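Local coordinates for mandelate racemase/muconate lactonizing protein (Paenibacillus sp., PDB 3V5C), which probably dehydrates galacturonate as a magnesium-dependent lyase of the enolase superfamily, at residues A[139-149]-A[184-192]; A[214-225]-A[245-255]. The protein carries 1 engineered substitution. All blocks are in the same frame, centred on the assembly; numbering follows the deposited sequence.

In the fold
Both contacts join helices on the outside of the (beta/alpha) barrel typical of the enolase superfamily, and they come in series along the chain, contact 1 closing before contact 2 opens. Contact 1 pairs helix 145-161 and the loop before it with helix 180-198; contact 2 pairs helix 214-223 with helix 240-253. Strands 126-135, 167-170, 204-207, 231-233 and 258-261 lie parallel in the sheet that these helices surround. The centres of the contacts are about 21 Å apart, and helix 180-198 touches helix 214-223, with I188 CD1 3.6 Å from A223 CB. The four helices therefore form one continuous arc of the wall around the strands, the last of which, 258-261, ends in the magnesium ligand D261.

Contact 1. Residues A[139-149]-A[184-192]; sequences DLHLADERAAV and TKRDIAIVR
The guanidinium of R186 reaches out of helix 180-198 into the turn at D139 to L142 and is met there by a carboxylate and by backbone carbonyls. NH1 forms a salt bridge with D139 OD2 at 2.8 Å; the acceptor lies in the guanidinium plane, whereas NH1 reaches the carboxylate on its anti side. NH2 donates to L142 O at 2.7 Å, and NH1 adds weak bonds to the carbonyls of D139 and L142. A chain bent at chi2 (103°) and chi3 (53°) carries the group there, and A148 CB packs over one guanidinium face, 3.5 Å from R186 NH1. In the barrel wall this ties the segment leading from strand 126-135 into helix 145-161 to the next helix, the short axes crossing at -41°. Replacing R186 with a leucine would probably leave D139 OD2 without this charged mate and L142 O without the two N-H groups that R186 directs at it. E145, extended from its first helical turn, crosses K185 at about a right angle; OE2 lies 3.1 Å from K185 CE, while the salt bridge to NZ is long. OE1 of E145 meets A189 CB at 3.6 Å, and one turn on V149 CG2 touches the same methyl at 3.7 Å.

Contact 2. Residues A[214-225]-A[245-255]; sequences LNLTKEVLAALS and DLKEWLGQRGQ
K218 lies along the indole of W249, its extended chain crossing one ring face obliquely toward D245. CB starts over the six-membered ring, 3.8 Å from W249 CZ2. CG follows 3.8 Å above the ring plane, over its centre, and CD makes a CH-pi contact with the five-membered ring, 8° off the normal. CE lies 3.7 Å from W249 CG, and NZ ends in a salt bridge with D245 OD1 at 2.8 Å, approaching on the syn side. W249 has CG anti to its backbone N (chi1 -177°), which turns the indole toward helix 214-223; R253 CD covers the opposite face near its rim. Beside this lysine-tryptophan layer L246 is a knob in the hole formed by L214, T217, K218 and L221. At the C-terminal ends, Q255 NE2 donates to L221 O at 2.9 Å, nearly straight at 173° but from above the carbonyl plane. Its OE1 accepts from R253 NE, so one amide links the arginine to the helix opposite. The two helices run roughly parallel, as successive helices of the barrel: L221 and L246 both rest on L232 of strand 231-233, L246 also reaches I259 of strand 258-261, and helix 180-198 packs against V220 and A223.

Contact 1. Residues A[139-149]-A[184-192]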
loop_
_atom_site.group_PDB
_atom_site.type_symbol
_atom_site.label_atom_id
_atom_site.label_comp_id
_atom_site.label_asym_id
_atom_site.label_seq_id
_atom_site.Cartn_x
_atom_site.Cartn_y
_atom_site.Cartn_z
ATOM N N ASP A 139 0.064 -21.572 8.218
ATOM C CA ASP A 139 0.500 -22.957 8.368
ATOM C C ASP A 139 0.798 -23.342 9.808
ATOM O O ASP A 139 1.285 -24.447 10.044
ATOM C CB ASP A 139 1.800 -23.131 7.601
ATOM C CG ASP A 139 2.875 -22.168 8.084
ATOM O OD1 ASP A 139 2.661 -20.953 7.960
ATOM O OD2 ASP A 139 3.911 -22.620 8.611
ATOM N N LEU A 140 0.557 -22.451 10.765
ATOM C CA LEU A 140 1.069 -22.677 12.116
ATOM C C LEU A 140 0.372 -23.824 12.852
ATOM O O LEU A 140 0.936 -24.368 13.803
ATOM C CB LEU A 140 1.026 -21.398 12.950
ATOM C CG LEU A 140 1.977 -20.279 12.522
ATOM C CD1 LEU A 140 1.821 -19.112 13.471
ATOM C CD2 LEU A 140 3.409 -20.774 12.528
ATOM N N HIS A 141 -0.830 -24.189 12.404
ATOM C CA HIS A 141 -1.577 -25.293 13.004
ATOM C C HIS A 141 -1.050 -26.642 12.532
ATOM O O HIS A 141 -1.449 -27.683 13.065
ATOM C CB HIS A 141 -3.060 -25.173 12.673
ATOM C CG HIS A 141 -3.363 -25.258 11.214
ATOM N ND1 HIS A 141 -3.056 -24.245 10.328
ATOM C CD2 HIS A 141 -3.978 -26.221 10.485
ATOM C CE1 HIS A 141 -3.451 -24.592 9.115
ATOM N NE2 HIS A 141 -4.018 -25.786 9.184
ATOM N N LEU A 142 -0.166 -26.622 11.537
ATOM C CA LEU A 142 0.441 -27.838 10.996
ATOM C C LEU A 142 1.842 -28.089 11.568
ATOM O O LEU A 142 2.749 -27.253 11.450
ATOM C CB LEU A 142 0.503 -27.777 9.467
ATOM C CG LEU A 142 -0.847 -27.674 8.759
ATOM C CD1 LEU A 142 -0.648 -27.490 7.257
ATOM C CD2 LEU A 142 -1.716 -28.911 9.065
ATOM N N ALA A 143 2.023 -29.244 12.197
ATOM C CA ALA A 143 3.326 -29.574 12.766
ATOM C C ALA A 143 4.338 -30.006 11.706
ATOM O O ALA A 143 5.545 -29.872 11.901
ATOM C CB ALA A 143 3.183 -30.644 13.842
ATOM N N ASP A 144 3.844 -30.528 10.590
ATOM C CA ASP A 144 4.706 -31.090 9.559
ATOM C C ASP A 144 5.143 -30.042 8.550
ATOM O O ASP A 144 4.311 -29.399 7.906
ATOM C CB ASP A 144 3.998 -32.222 8.823
ATOM C CG ASP A 144 4.897 -32.906 7.833
ATOM O OD1 ASP A 144 4.849 -32.559 6.639
ATOM O OD2 ASP A 144 5.666 -33.797 8.257
ATOM N N GLU A 145 6.454 -29.884 8.403
ATOM C CA GLU A 145 7.003 -28.876 7.493
ATOM C C GLU A 145 6.485 -29.012 6.051
ATOM O O GLU A 145 6.110 -28.022 5.425
ATOM C CB GLU A 145 8.532 -28.914 7.526
ATOM C CG GLU A 145 9.188 -27.726 6.843
ATOM C CD GLU A 145 10.682 -27.906 6.694
ATOM O OE1 GLU A 145 11.100 -28.538 5.707
ATOM O OE2 GLU A 145 11.427 -27.410 7.563
ATOM N N ARG A 146 6.453 -30.229 5.519
ATOM C CA ARG A 146 5.987 -30.432 4.155
ATOM C C ARG A 146 4.513 -30.067 3.979
ATOM O O ARG A 146 4.136 -29.477 2.966
ATOM C CB ARG A 146 6.250 -31.867 3.687
ATOM C CG ARG A 146 7.732 -32.231 3.608
ATOM C CD ARG A 146 7.933 -33.728 3.809
ATOM N NE ARG A 146 7.052 -34.224 4.862
ATOM C CZ ARG A 146 5.974 -34.974 4.647
ATOM N NH1 ARG A 146 5.647 -35.347 3.413
ATOM N NH2 ARG A 146 5.226 -35.359 5.671
ATOM N N ALA A 147 3.683 -30.439 4.954
ATOM C CA ALA A 147 2.267 -30.063 4.953
ATOM C C ALA A 147 2.125 -28.536 4.894
ATOM O O ALA A 147 1.280 -27.993 4.160
ATOM C CB ALA A 147 1.589 -30.596 6.185
ATOM N N ALA A 148 2.956 -27.862 5.676
ATOM C CA ALA A 148 2.969 -26.399 5.740
ATOM C C ALA A 148 3.306 -25.795 4.378
ATOM O O ALA A 148 2.629 -24.867 3.920
ATOM C CB ALA A 148 3.944 -25.936 6.800
ATOM N N VAL A 149 4.330 -26.333 3.718
ATOM C CA VAL A 149 4.708 -25.873 2.387
ATOM C C VAL A 149 3.557 -26.064 1.402
ATOM O O VAL A 149 3.213 -25.160 0.638
ATOM C CB VAL A 149 5.944 -26.618 1.859
ATOM C CG1 VAL A 149 6.208 -26.265 0.412
ATOM C CG2 VAL A 149 7.163 -26.329 2.732
ATOM N N THR A 184 12.703 -20.977 11.512
ATOM C CA THR A 184 13.554 -20.482 10.437
ATOM C C THR A 184 13.689 -21.510 9.304
ATOM O O THR A 184 13.618 -21.165 8.114
ATOM C CB THR A 184 14.915 -20.013 10.992
ATOM O OG1 THR A 184 14.682 -19.090 12.068
ATOM C CG2 THR A 184 15.750 -19.326 9.913
ATOM N N LYS A 185 13.895 -22.777 9.663
ATOM C CA LYS A 185 13.892 -23.849 8.662
ATOM C C LYS A 185 12.574 -23.865 7.868
ATOM O O LYS A 185 12.569 -24.036 6.645
ATOM C CB LYS A 185 14.134 -25.199 9.342
ATOM C CG LYS A 185 14.326 -26.363 8.381
ATOM C CD LYS A 185 14.541 -27.670 9.158
ATOM C CE LYS A 185 14.076 -28.885 8.368
ATOM N NZ LYS A 185 13.860 -30.051 9.269
ATOM N N ARG A 186 11.470 -23.647 8.573
ATOM C CA ARG A 186 10.137 -23.679 7.957
ATOM C C ARG A 186 9.962 -22.478 7.033
ATOM O O ARG A 186 9.436 -22.634 5.932
ATOM C CB ARG A 186 9.029 -23.794 9.024
ATOM C CG ARG A 186 7.596 -23.450 8.577
ATOM C CD ARG A 186 6.644 -24.612 8.318
ATOM N NE ARG A 186 6.481 -25.607 9.390
ATOM C CZ ARG A 186 5.407 -25.764 10.172
ATOM N NH1 ARG A 186 4.334 -24.963 10.095
ATOM N NH2 ARG A 186 5.404 -26.759 11.050
ATOM N N ASP A 187 10.432 -21.295 7.455
ATOM C CA ASP A 187 10.404 -20.122 6.585
ATOM C C ASP A 187 11.037 -20.455 5.243
ATOM O O ASP A 187 10.472 -20.169 4.191
ATOM C CB ASP A 187 11.224 -18.952 7.152
ATOM C CG ASP A 187 10.575 -18.247 8.328
ATOM O OD1 ASP A 187 9.349 -18.351 8.572
ATOM O OD2 ASP A 187 11.351 -17.548 9.035
ATOM N N ILE A 188 12.246 -21.022 5.299
ATOM C CA ILE A 188 13.039 -21.292 4.096
ATOM C C ILE A 188 12.297 -22.257 3.162
ATOM O O ILE A 188 12.201 -22.011 1.960
ATOM C CB ILE A 188 14.409 -21.874 4.458
ATOM C CG1 ILE A 188 15.258 -20.784 5.123
ATOM C CG2 ILE A 188 15.119 -22.393 3.192
ATOM C CD1 ILE A 188 16.428 -21.294 5.950
ATOM N N ALA A 189 11.784 -23.343 3.742
ATOM C CA ALA A 189 11.054 -24.354 2.988
ATOM C C ALA A 189 9.837 -23.743 2.311
ATOM O O ALA A 189 9.521 -24.073 1.171
ATOM C CB ALA A 189 10.613 -25.478 3.908
ATOM N N ILE A 190 9.130 -22.879 3.032
ATOM C CA ILE A 190 7.955 -22.223 2.462
ATOM C C ILE A 190 8.331 -21.308 1.297
ATOM O O ILE A 190 7.680 -21.304 0.249
ATOM C CB ILE A 190 7.171 -21.454 3.547
ATOM C CG1 ILE A 190 6.478 -22.450 4.484
ATOM C CG2 ILE A 190 6.158 -20.495 2.912
ATOM C CD1 ILE A 190 5.852 -21.842 5.720
ATOM N N VAL A 191 9.364 -20.503 1.480
ATOM C CA VAL A 191 9.794 -19.640 0.406
ATOM C C VAL A 191 10.179 -20.439 -0.833
ATOM O O VAL A 191 9.765 -20.110 -1.931
ATOM C CB VAL A 191 10.917 -18.718 0.841
ATOM C CG1 VAL A 191 11.389 -17.901 -0.363
ATOM C CG2 VAL A 191 10.417 -17.797 1.962
ATOM N N ARG A 192 10.950 -21.504 -0.648
ATOM C CA ARG A 192 11.287 -22.378 -1.767
ATOM C C ARG A 192 10.027 -22.888 -2.457
ATOM O O ARG A 192 9.922 -22.865 -3.681
ATOM C CB ARG A 192 12.082 -23.593 -1.283
ATOM C CG ARG A 192 13.460 -23.308 -0.763
ATOM C CD ARG A 192 14.233 -24.619 -0.583
ATOM N NE ARG A 192 15.635 -24.375 -0.271
ATOM C CZ ARG A 192 16.517 -23.921 -1.154
ATOM N NH1 ARG A 192 16.135 -23.671 -2.400
ATOM N NH2 ARG A 192 17.779 -23.720 -0.799
#

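Contact 2. Residues A[214-225]-A[245-255]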
loop_
_atom_site.group_PDB
_atom_site.type_symbol
_atom_site.label_atom_id
_atom_site.label_comp_id
_atom_site.label_asym_id
_atom_site.label_seq_id
_atom_site.Cartn_x
_atom_site.Cartn_y
_atom_site.Cartn_z
ATOM N N LEU A 214 20.704 -9.822 12.121
ATOM C CA LEU A 214 21.488 -9.841 10.902
ATOM C C LEU A 214 21.939 -11.261 10.538
ATOM O O LEU A 214 21.910 -11.649 9.367
ATOM C CB LEU A 214 22.664 -8.869 11.007
ATOM C CG LEU A 214 23.640 -8.805 9.834
ATOM C CD1 LEU A 214 22.942 -8.360 8.542
ATOM C CD2 LEU A 214 24.790 -7.840 10.190
ATOM N N ASN A 215 22.377 -12.029 11.536
ATOM C CA ASN A 215 22.847 -13.383 11.259
ATOM C C ASN A 215 21.721 -14.342 10.852
ATOM O O ASN A 215 21.917 -15.175 9.972
ATOM C CB ASN A 215 23.700 -13.944 12.405
ATOM C CG ASN A 215 25.178 -13.634 12.233
ATOM O OD1 ASN A 215 25.636 -13.378 11.126
ATOM N ND2 ASN A 215 25.937 -13.685 13.321
ATOM N N LEU A 216 20.539 -14.226 11.465
ATOM C CA LEU A 216 19.396 -15.011 10.987
ATOM C C LEU A 216 19.108 -14.668 9.540
ATOM O O LEU A 216 18.808 -15.546 8.725
ATOM C CB LEU A 216 18.147 -14.754 11.820
ATOM C CG LEU A 216 18.047 -15.542 13.112
ATOM C CD1 LEU A 216 16.962 -14.950 14.015
ATOM C CD2 LEU A 216 17.779 -17.030 12.821
ATOM N N THR A 217 19.194 -13.376 9.227
ATOM C CA THR A 217 18.934 -12.898 7.879
ATOM C C THR A 217 19.907 -13.511 6.898
ATOM O O THR A 217 19.499 -13.999 5.848
ATOM C CB THR A 217 19.010 -11.368 7.827
ATOM O OG1 THR A 217 18.001 -10.844 8.703
ATOM C CG2 THR A 217 18.763 -10.878 6.402
ATOM N N LYS A 218 21.190 -13.509 7.252
ATOM C CA LYS A 218 22.197 -14.089 6.381
ATOM C C LYS A 218 21.994 -15.596 6.227
ATOM O O LYS A 218 22.248 -16.146 5.149
ATOM C CB LYS A 218 23.598 -13.796 6.928
ATOM C CG LYS A 218 23.976 -12.324 6.802
ATOM C CD LYS A 218 25.344 -12.091 7.446
ATOM C CE LYS A 218 25.801 -10.664 7.198
ATOM N NZ LYS A 218 27.112 -10.403 7.877
ATOM N N GLU A 219 21.544 -16.254 7.292
ATOM C CA GLU A 219 21.322 -17.699 7.214
ATOM C C GLU A 219 20.210 -18.001 6.225
ATOM O O GLU A 219 20.329 -18.916 5.403
ATOM C CB GLU A 219 20.977 -18.289 8.569
ATOM C CG GLU A 219 20.541 -19.727 8.511
ATOM C CD GLU A 219 20.645 -20.419 9.853
ATOM O OE1 GLU A 219 21.444 -19.964 10.711
ATOM O OE2 GLU A 219 19.924 -21.422 10.047
ATOM N N VAL A 220 19.131 -17.228 6.301
ATOM C CA VAL A 220 18.008 -17.425 5.399
ATOM C C VAL A 220 18.362 -17.084 3.945
ATOM O O VAL A 220 18.044 -17.845 3.019
ATOM C CB VAL A 220 16.833 -16.595 5.866
ATOM C CG1 VAL A 220 15.748 -16.569 4.811
ATOM C CG2 VAL A 220 16.315 -17.133 7.199
ATOM N N LEU A 221 19.030 -15.953 3.739
ATOM C CA LEU A 221 19.425 -15.538 2.397
ATOM C C LEU A 221 20.386 -16.540 1.761
ATOM O O LEU A 221 20.265 -16.833 0.567
ATOM C CB LEU A 221 20.054 -14.146 2.411
ATOM C CG LEU A 221 19.088 -13.014 2.751
ATOM C CD1 LEU A 221 19.817 -11.693 2.854
ATOM C CD2 LEU A 221 18.014 -12.940 1.685
ATOM N N ALA A 222 21.324 -17.063 2.548
ATOM C CA ALA A 222 22.264 -18.046 2.019
ATOM C C ALA A 222 21.511 -19.313 1.632
ATOM O O ALA A 222 21.714 -19.844 0.540
ATOM C CB ALA A 222 23.375 -18.342 3.025
ATOM N N ALA A 223 20.629 -19.783 2.512
ATOM C CA ALA A 223 19.863 -20.994 2.228
ATOM C C ALA A 223 19.080 -20.824 0.930
ATOM O O ALA A 223 18.926 -21.776 0.165
ATOM C CB ALA A 223 18.936 -21.327 3.387
ATOM N N LEU A 224 18.627 -19.605 0.667
ATOM C CA LEU A 224 17.839 -19.304 -0.524
ATOM C C LEU A 224 18.664 -18.783 -1.707
ATOM O O LEU A 224 18.118 -18.154 -2.601
ATOM C CB LEU A 224 16.693 -18.344 -0.195
ATOM C CG LEU A 224 15.666 -18.866 0.821
ATOM C CD1 LEU A 224 14.803 -17.743 1.355
ATOM C CD2 LEU A 224 14.779 -19.962 0.208
ATOM N N SER A 225 19.965 -19.072 -1.706
ATOM C CA SER A 225 20.864 -18.655 -2.790
ATOM C C SER A 225 20.348 -19.075 -4.159
ATOM O O SER A 225 20.418 -18.308 -5.125
ATOM C CB SER A 225 22.250 -19.264 -2.592
ATOM O OG SER A 225 22.910 -18.674 -1.487
ATOM N N ASP A 245 26.444 -3.612 6.423
ATOM C CA ASP A 245 27.038 -4.948 6.518
ATOM C C ASP A 245 26.333 -5.918 5.564
ATOM O O ASP A 245 26.983 -6.553 4.737
ATOM C CB ASP A 245 27.009 -5.428 7.985
ATOM C CG ASP A 245 27.565 -6.845 8.178
ATOM O OD1 ASP A 245 27.305 -7.714 7.328
ATOM O OD2 ASP A 245 28.236 -7.107 9.212
ATOM N N LEU A 246 25.006 -5.992 5.649
ATOM C CA LEU A 246 24.235 -6.893 4.798
ATOM C C LEU A 246 24.487 -6.625 3.315
ATOM O O LEU A 246 24.681 -7.549 2.532
ATOM C CB LEU A 246 22.744 -6.753 5.098
ATOM C CG LEU A 246 21.828 -7.748 4.378
ATOM C CD1 LEU A 246 22.300 -9.155 4.666
ATOM C CD2 LEU A 246 20.412 -7.570 4.868
ATOM N N LYS A 247 24.479 -5.354 2.932
ATOM C CA LYS A 247 24.726 -4.994 1.543
ATOM C C LYS A 247 26.090 -5.461 1.047
ATOM O O LYS A 247 26.213 -5.962 -0.069
ATOM C CB LYS A 247 24.588 -3.487 1.369
ATOM C CG LYS A 247 23.158 -3.027 1.345
ATOM C CD LYS A 247 22.498 -3.489 0.083
ATOM C CE LYS A 247 21.407 -2.529 -0.338
ATOM N NZ LYS A 247 21.493 -2.265 -1.801
ATOM N N GLU A 248 27.110 -5.287 1.878
ATOM C CA GLU A 248 28.463 -5.710 1.515
ATOM C C GLU A 248 28.517 -7.226 1.381
ATOM O O GLU A 248 29.130 -7.758 0.462
ATOM C CB GLU A 248 29.460 -5.207 2.555
ATOM C CG GLU A 248 30.861 -5.764 2.441
ATOM C CD GLU A 248 31.822 -5.041 3.370
ATOM O OE1 GLU A 248 31.581 -3.849 3.661
ATOM O OE2 GLU A 248 32.810 -5.663 3.816
ATOM N N TRP A 249 27.857 -7.916 2.306
ATOM C CA TRP A 249 27.777 -9.367 2.303
ATOM C C TRP A 249 27.072 -9.863 1.030
ATOM O O TRP A 249 27.557 -10.769 0.364
ATOM C CB TRP A 249 27.022 -9.810 3.558
ATOM C CG TRP A 249 26.895 -11.297 3.772
ATOM C CD1 TRP A 249 27.765 -12.113 4.436
ATOM C CD2 TRP A 249 25.792 -12.117 3.386
ATOM N NE1 TRP A 249 27.286 -13.407 4.453
ATOM C CE2 TRP A 249 26.073 -13.432 3.816
ATOM C CE3 TRP A 249 24.591 -11.869 2.709
ATOM C CZ2 TRP A 249 25.198 -14.489 3.599
ATOM C CZ3 TRP A 249 23.725 -12.930 2.482
ATOM C CH2 TRP A 249 24.035 -14.222 2.927
ATOM N N LEU A 250 25.930 -9.268 0.696
ATOM C CA LEU A 250 25.222 -9.622 -0.526
ATOM C C LEU A 250 26.102 -9.381 -1.755
ATOM O O LEU A 250 26.067 -10.155 -2.711
ATOM C CB LEU A 250 23.940 -8.800 -0.655
ATOM C CG LEU A 250 22.789 -9.206 0.268
ATOM C CD1 LEU A 250 21.691 -8.160 0.187
ATOM C CD2 LEU A 250 22.257 -10.572 -0.121
ATOM N N GLY A 251 26.868 -8.299 -1.732
ATOM C CA GLY A 251 27.739 -7.967 -2.850
ATOM C C GLY A 251 28.839 -9.000 -3.039
ATOM O O GLY A 251 29.096 -9.449 -4.159
ATOM N N GLN A 252 29.485 -9.384 -1.944
ATOM C CA GLN A 252 30.572 -10.349 -2.007
ATOM C C GLN A 252 30.083 -11.676 -2.563
ATOM O O GLN A 252 30.852 -12.428 -3.161
ATOM C CB GLN A 252 31.194 -10.560 -0.625
ATOM C CG GLN A 252 32.091 -9.422 -0.180
ATOM C CD GLN A 252 33.287 -9.234 -1.098
ATOM O OE1 GLN A 252 34.148 -10.112 -1.202
ATOM N NE2 GLN A 252 33.346 -8.090 -1.771
ATOM N N ARG A 253 28.794 -11.949 -2.373
ATOM C CA ARG A 253 28.194 -13.212 -2.788
ATOM C C ARG A 253 27.608 -13.145 -4.189
ATOM O O ARG A 253 27.217 -14.168 -4.750
ATOM C CB ARG A 253 27.087 -13.608 -1.811
ATOM C CG ARG A 253 27.574 -13.834 -0.397
ATOM C CD ARG A 253 26.413 -14.156 0.521
ATOM N NE ARG A 253 25.556 -15.182 -0.063
ATOM C CZ ARG A 253 25.711 -16.490 0.122
ATOM N NH1 ARG A 253 24.874 -17.340 -0.462
ATOM N NH2 ARG A 253 26.688 -16.954 0.889
ATOM N N GLY A 254 27.524 -11.940 -4.742
ATOM C CA GLY A 254 26.877 -11.732 -6.026
ATOM C C GLY A 254 25.384 -12.015 -5.969
ATOM O O GLY A 254 24.751 -12.317 -6.983
ATOM N N GLN A 255 24.820 -11.912 -4.770
ATOM C CA GLN A 255 23.405 -12.171 -4.553
ATOM C C GLN A 255 22.606 -10.877 -4.679
ATOM O O GLN A 255 22.754 -9.959 -3.868
ATOM C CB GLN A 255 23.188 -12.836 -3.179
ATOM C CG GLN A 255 21.768 -13.308 -2.919
ATOM C CD GLN A 255 21.657 -14.247 -1.721
ATOM O OE1 GLN A 255 22.612 -14.430 -0.962
ATOM N NE2 GLN A 255 20.488 -14.854 -1.554
HETATM O O HOH W 1 25.116 -20.124 -0.108
HETATM O O HOH W 2 18.479 -15.041 -3.830
#